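Local coordinates for epimerase family protein SDR39U1 (Homo sapiens, PDB 4B4O) that binds NADPH and is a putative NADP-dependent oxidoreductase of the short-chain dehydrogenase/reductase family, at residues G181-I193 against A258-R270. The protein carries 3 engineered substitutions. Residues are numbered along the deposited sequence; the frame is centred on the assembly and turned at random.
Engineered in segment 258-270: Arg270 (natural residue Gln).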
# COMPACT_ATOMS: atom_id res chain seq x y z
N GLY A 181 -14.60 16.65 -5.47
CA GLY A 181 -15.87 16.32 -4.85
C GLY A 181 -16.02 14.85 -4.54
O GLY A 181 -15.10 14.04 -4.76
N PRO A 182 -17.20 14.46 -4.03
CA PRO A 182 -17.43 13.06 -3.68
C PRO A 182 -17.50 12.14 -4.87
O PRO A 182 -17.93 12.55 -5.95
CB PRO A 182 -18.78 13.10 -2.95
CG PRO A 182 -19.43 14.34 -3.42
CD PRO A 182 -18.31 15.32 -3.59
N ILE A 183 -17.05 10.90 -4.67
CA ILE A 183 -17.15 9.84 -5.67
C ILE A 183 -18.37 8.98 -5.37
O ILE A 183 -18.45 8.38 -4.31
CB ILE A 183 -15.91 8.93 -5.63
CG1 ILE A 183 -14.62 9.75 -5.76
CG2 ILE A 183 -15.99 7.89 -6.73
CD1 ILE A 183 -13.38 8.93 -5.51
N GLY A 184 -19.33 8.93 -6.29
CA GLY A 184 -20.56 8.17 -6.07
C GLY A 184 -21.47 8.83 -5.03
O GLY A 184 -21.68 10.05 -5.07
N SER A 185 -21.98 8.06 -4.09
CA SER A 185 -22.78 8.60 -2.99
C SER A 185 -21.93 9.39 -2.00
O SER A 185 -22.42 10.29 -1.34
CB SER A 185 -23.49 7.49 -2.22
OG SER A 185 -22.56 6.64 -1.55
N GLY A 186 -20.65 9.02 -1.89
CA GLY A 186 -19.75 9.61 -0.91
C GLY A 186 -19.86 8.96 0.45
O GLY A 186 -19.05 9.23 1.33
N HIS A 187 -20.84 8.09 0.61
CA HIS A 187 -21.05 7.43 1.90
C HIS A 187 -20.09 6.34 2.22
O HIS A 187 -19.96 5.97 3.38
CB HIS A 187 -22.48 6.91 2.00
CG HIS A 187 -23.48 8.02 2.24
ND1 HIS A 187 -24.45 8.35 1.38
CD2 HIS A 187 -23.57 8.92 3.30
CE1 HIS A 187 -25.16 9.39 1.87
NE2 HIS A 187 -24.62 9.73 3.05
N GLN A 188 -19.41 5.83 1.21
CA GLN A 188 -18.51 4.70 1.37
C GLN A 188 -17.30 5.01 2.26
O GLN A 188 -16.81 6.13 2.29
CB GLN A 188 -18.04 4.18 0.01
CG GLN A 188 -17.10 5.09 -0.78
CD GLN A 188 -17.79 6.15 -1.61
OE1 GLN A 188 -18.93 6.56 -1.34
NE2 GLN A 188 -17.07 6.64 -2.62
N PHE A 189 -16.86 4.02 3.02
CA PHE A 189 -15.71 4.19 3.87
C PHE A 189 -14.46 4.44 3.02
O PHE A 189 -14.30 3.89 1.91
CB PHE A 189 -15.50 2.99 4.79
CG PHE A 189 -16.57 2.83 5.83
CD1 PHE A 189 -16.71 3.76 6.86
CD2 PHE A 189 -17.43 1.74 5.79
CE1 PHE A 189 -17.70 3.61 7.82
CE2 PHE A 189 -18.42 1.60 6.74
CZ PHE A 189 -18.55 2.53 7.76
N PHE A 190 -13.60 5.29 3.54
CA PHE A 190 -12.38 5.68 2.88
C PHE A 190 -11.19 5.29 3.77
O PHE A 190 -10.73 6.10 4.58
CB PHE A 190 -12.43 7.18 2.63
CG PHE A 190 -11.35 7.70 1.74
CD1 PHE A 190 -11.40 7.48 0.38
CD2 PHE A 190 -10.30 8.43 2.26
CE1 PHE A 190 -10.40 7.93 -0.46
CE2 PHE A 190 -9.29 8.91 1.44
CZ PHE A 190 -9.35 8.67 0.07
N PRO A 191 -10.73 4.02 3.67
CA PRO A 191 -9.54 3.61 4.43
C PRO A 191 -8.31 4.28 3.82
O PRO A 191 -8.07 4.13 2.62
CB PRO A 191 -9.47 2.09 4.23
CG PRO A 191 -10.19 1.84 2.96
CD PRO A 191 -11.22 2.93 2.81
N TRP A 192 -7.56 5.01 4.63
CA TRP A 192 -6.45 5.78 4.13
C TRP A 192 -5.34 5.75 5.13
O TRP A 192 -5.55 5.42 6.30
CB TRP A 192 -6.90 7.22 3.89
CG TRP A 192 -7.27 7.91 5.17
CD1 TRP A 192 -8.49 7.93 5.80
CD2 TRP A 192 -6.37 8.65 6.06
NE1 TRP A 192 -8.42 8.62 6.96
CE2 TRP A 192 -7.17 9.08 7.18
CE3 TRP A 192 -5.01 8.99 6.02
CZ2 TRP A 192 -6.65 9.81 8.22
CZ3 TRP A 192 -4.48 9.72 7.07
CH2 TRP A 192 -5.29 10.13 8.15
N ILE A 193 -4.14 6.12 4.68
CA ILE A 193 -3.00 6.32 5.57
C ILE A 193 -2.06 7.35 4.94
O ILE A 193 -1.94 7.42 3.71
CB ILE A 193 -2.22 5.01 5.82
CG1 ILE A 193 -1.19 5.17 6.94
CG2 ILE A 193 -1.53 4.48 4.54
CD1 ILE A 193 -0.62 3.85 7.42
N ALA A 258 -13.58 -0.00 -10.30
CA ALA A 258 -14.49 1.00 -9.76
C ALA A 258 -14.85 0.67 -8.30
O ALA A 258 -15.13 1.59 -7.51
CB ALA A 258 -15.74 1.10 -10.63
N ILE A 259 -14.85 -0.62 -7.95
CA ILE A 259 -15.13 -1.09 -6.59
C ILE A 259 -14.22 -0.38 -5.60
O ILE A 259 -14.64 0.01 -4.52
CB ILE A 259 -14.95 -2.63 -6.49
CG1 ILE A 259 -16.23 -3.35 -6.96
CG2 ILE A 259 -14.63 -3.08 -5.08
CD1 ILE A 259 -16.10 -4.85 -7.29
N MSE A 260 -12.96 -0.20 -5.98
CA MSE A 260 -11.98 0.43 -5.11
C MSE A 260 -12.26 1.88 -4.89
O MSE A 260 -11.76 2.46 -3.92
CB MSE A 260 -10.58 0.31 -5.72
CG MSE A 260 -10.04 -1.10 -5.53
SE MSE A 260 -8.37 -1.31 -6.53
CE MSE A 260 -9.40 -0.91 -8.15
N LEU A 261 -13.06 2.49 -5.77
CA LEU A 261 -13.36 3.93 -5.69
C LEU A 261 -14.77 4.21 -5.14
O LEU A 261 -14.95 5.13 -4.33
CB LEU A 261 -13.19 4.60 -7.07
CG LEU A 261 -11.79 4.94 -7.62
CD1 LEU A 261 -11.00 3.65 -7.73
CD2 LEU A 261 -11.81 5.61 -8.98
N LEU A 262 -15.75 3.43 -5.58
CA LEU A 262 -17.17 3.66 -5.23
C LEU A 262 -17.61 2.98 -3.95
O LEU A 262 -18.62 3.35 -3.38
CB LEU A 262 -18.07 3.18 -6.37
CG LEU A 262 -17.92 3.84 -7.74
CD1 LEU A 262 -18.71 3.07 -8.77
CD2 LEU A 262 -18.35 5.29 -7.69
N GLU A 263 -16.84 2.00 -3.50
CA GLU A 263 -17.18 1.27 -2.29
C GLU A 263 -16.01 1.28 -1.32
O GLU A 263 -14.93 1.78 -1.64
CB GLU A 263 -17.57 -0.17 -2.63
CG GLU A 263 -18.65 -0.29 -3.70
CD GLU A 263 -19.13 -1.72 -3.89
OE1 GLU A 263 -19.45 -2.36 -2.88
OE2 GLU A 263 -19.17 -2.19 -5.04
N GLY A 264 -16.23 0.73 -0.13
CA GLY A 264 -15.24 0.77 0.92
C GLY A 264 -15.45 -0.15 2.11
O GLY A 264 -16.51 -0.70 2.32
N GLN A 265 -14.37 -0.30 2.88
CA GLN A 265 -14.31 -1.17 4.05
C GLN A 265 -13.99 -0.29 5.25
O GLN A 265 -13.06 0.53 5.19
CB GLN A 265 -13.14 -2.16 3.97
CG GLN A 265 -12.92 -2.91 2.67
CD GLN A 265 -12.22 -2.13 1.58
OE1 GLN A 265 -11.87 -0.97 1.75
NE2 GLN A 265 -12.01 -2.79 0.44
N LYS A 266 -14.69 -0.49 6.36
CA LYS A 266 -14.29 0.15 7.61
C LYS A 266 -13.22 -0.73 8.26
O LYS A 266 -13.49 -1.85 8.68
CB LYS A 266 -15.50 0.34 8.51
CG LYS A 266 -15.23 0.74 9.95
CD LYS A 266 -14.44 2.04 10.12
CE LYS A 266 -14.40 2.51 11.60
NZ LYS A 266 -15.64 2.35 12.45
N VAL A 267 -11.98 -0.25 8.29
CA VAL A 267 -10.87 -1.07 8.76
C VAL A 267 -10.25 -0.44 10.00
O VAL A 267 -9.78 0.69 9.96
CB VAL A 267 -9.80 -1.29 7.65
CG1 VAL A 267 -8.69 -2.20 8.17
CG2 VAL A 267 -10.43 -1.94 6.41
N ILE A 268 -10.16 -1.24 11.07
CA ILE A 268 -9.46 -0.86 12.29
C ILE A 268 -8.04 -1.44 12.34
O ILE A 268 -7.82 -2.62 12.08
CB ILE A 268 -10.23 -1.33 13.51
CG1 ILE A 268 -11.62 -0.70 13.48
CG2 ILE A 268 -9.48 -0.98 14.77
CD1 ILE A 268 -12.62 -1.40 14.40
N PRO A 269 -7.05 -0.60 12.69
CA PRO A 269 -5.68 -1.05 12.84
C PRO A 269 -5.43 -1.49 14.27
O PRO A 269 -4.64 -0.87 14.98
CB PRO A 269 -4.89 0.21 12.50
CG PRO A 269 -5.74 1.33 12.98
CD PRO A 269 -7.17 0.85 12.96
N ARG A 270 -6.09 -2.57 14.67
CA ARG A 270 -6.00 -3.04 16.06
C ARG A 270 -4.61 -3.57 16.36
O ARG A 270 -3.94 -3.11 17.28
CB ARG A 270 -7.05 -4.12 16.37
CG ARG A 270 -7.13 -4.39 17.85
CD ARG A 270 -8.27 -5.25 18.38
NE ARG A 270 -9.34 -5.42 17.43
CZ ARG A 270 -10.36 -4.56 17.26
NH1 ARG A 270 -10.44 -3.41 17.91
NH2 ARG A 270 -11.31 -4.86 16.38
O HOH W 1 -20.94 5.50 -3.82
O HOH W 2 -18.59 1.54 2.53
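The type II' turn from Ile183 to Gly186 and the loop after it, which leads into strand 192-194 of the Rossmann-type parallel sheet, run beside the C-terminal end of helix 255-262 and the extended chain that follows. Gln188 makes the main polar link: its NE2 donates to Leu261 O (3.1 Å), meeting a lone pair in the carbonyl plane, and to Ile183 O (2.8 Å) along a straighter line. Gln188 CG lies between the backbone N and the carbonyl carbon (chi1 69°) and the chain bends at chi2, which brings CB, CG and CD over Leu262 O, with Gln188 CD 3.4 Å from that oxygen. Shortened to an alanine here, the side chain would probably leave both Leu261 O and Ile183 O without this donor, and the turn less firmly held to the helix end. Ile183 CG2 packs on Leu262 CD2 (3.6 Å), the two side chains crossing at about a right angle. Water 1 bridges Ser185 N to Leu262 O, and water 2 bridges Phe189 N to Gly264 O. Further along, Gly264 CA approaches Phe189 O at 3.4 Å in a CA-H...O contact, and Lys266 CB sits over the centre of the Phe189 ring, 3.5 Å from its centroid, as a CH-pi contact. Pro191 CG rests 3.5 Å from Gln265 OE1. Beyond, Asn225 OD1, at the start of helix 225-236, is hydrogen-bonded to Ile183 N, Phe190 stacks on Phe228, and Leu261 packs against helix 246-253, while residues 181-193 run on into strand 192-194.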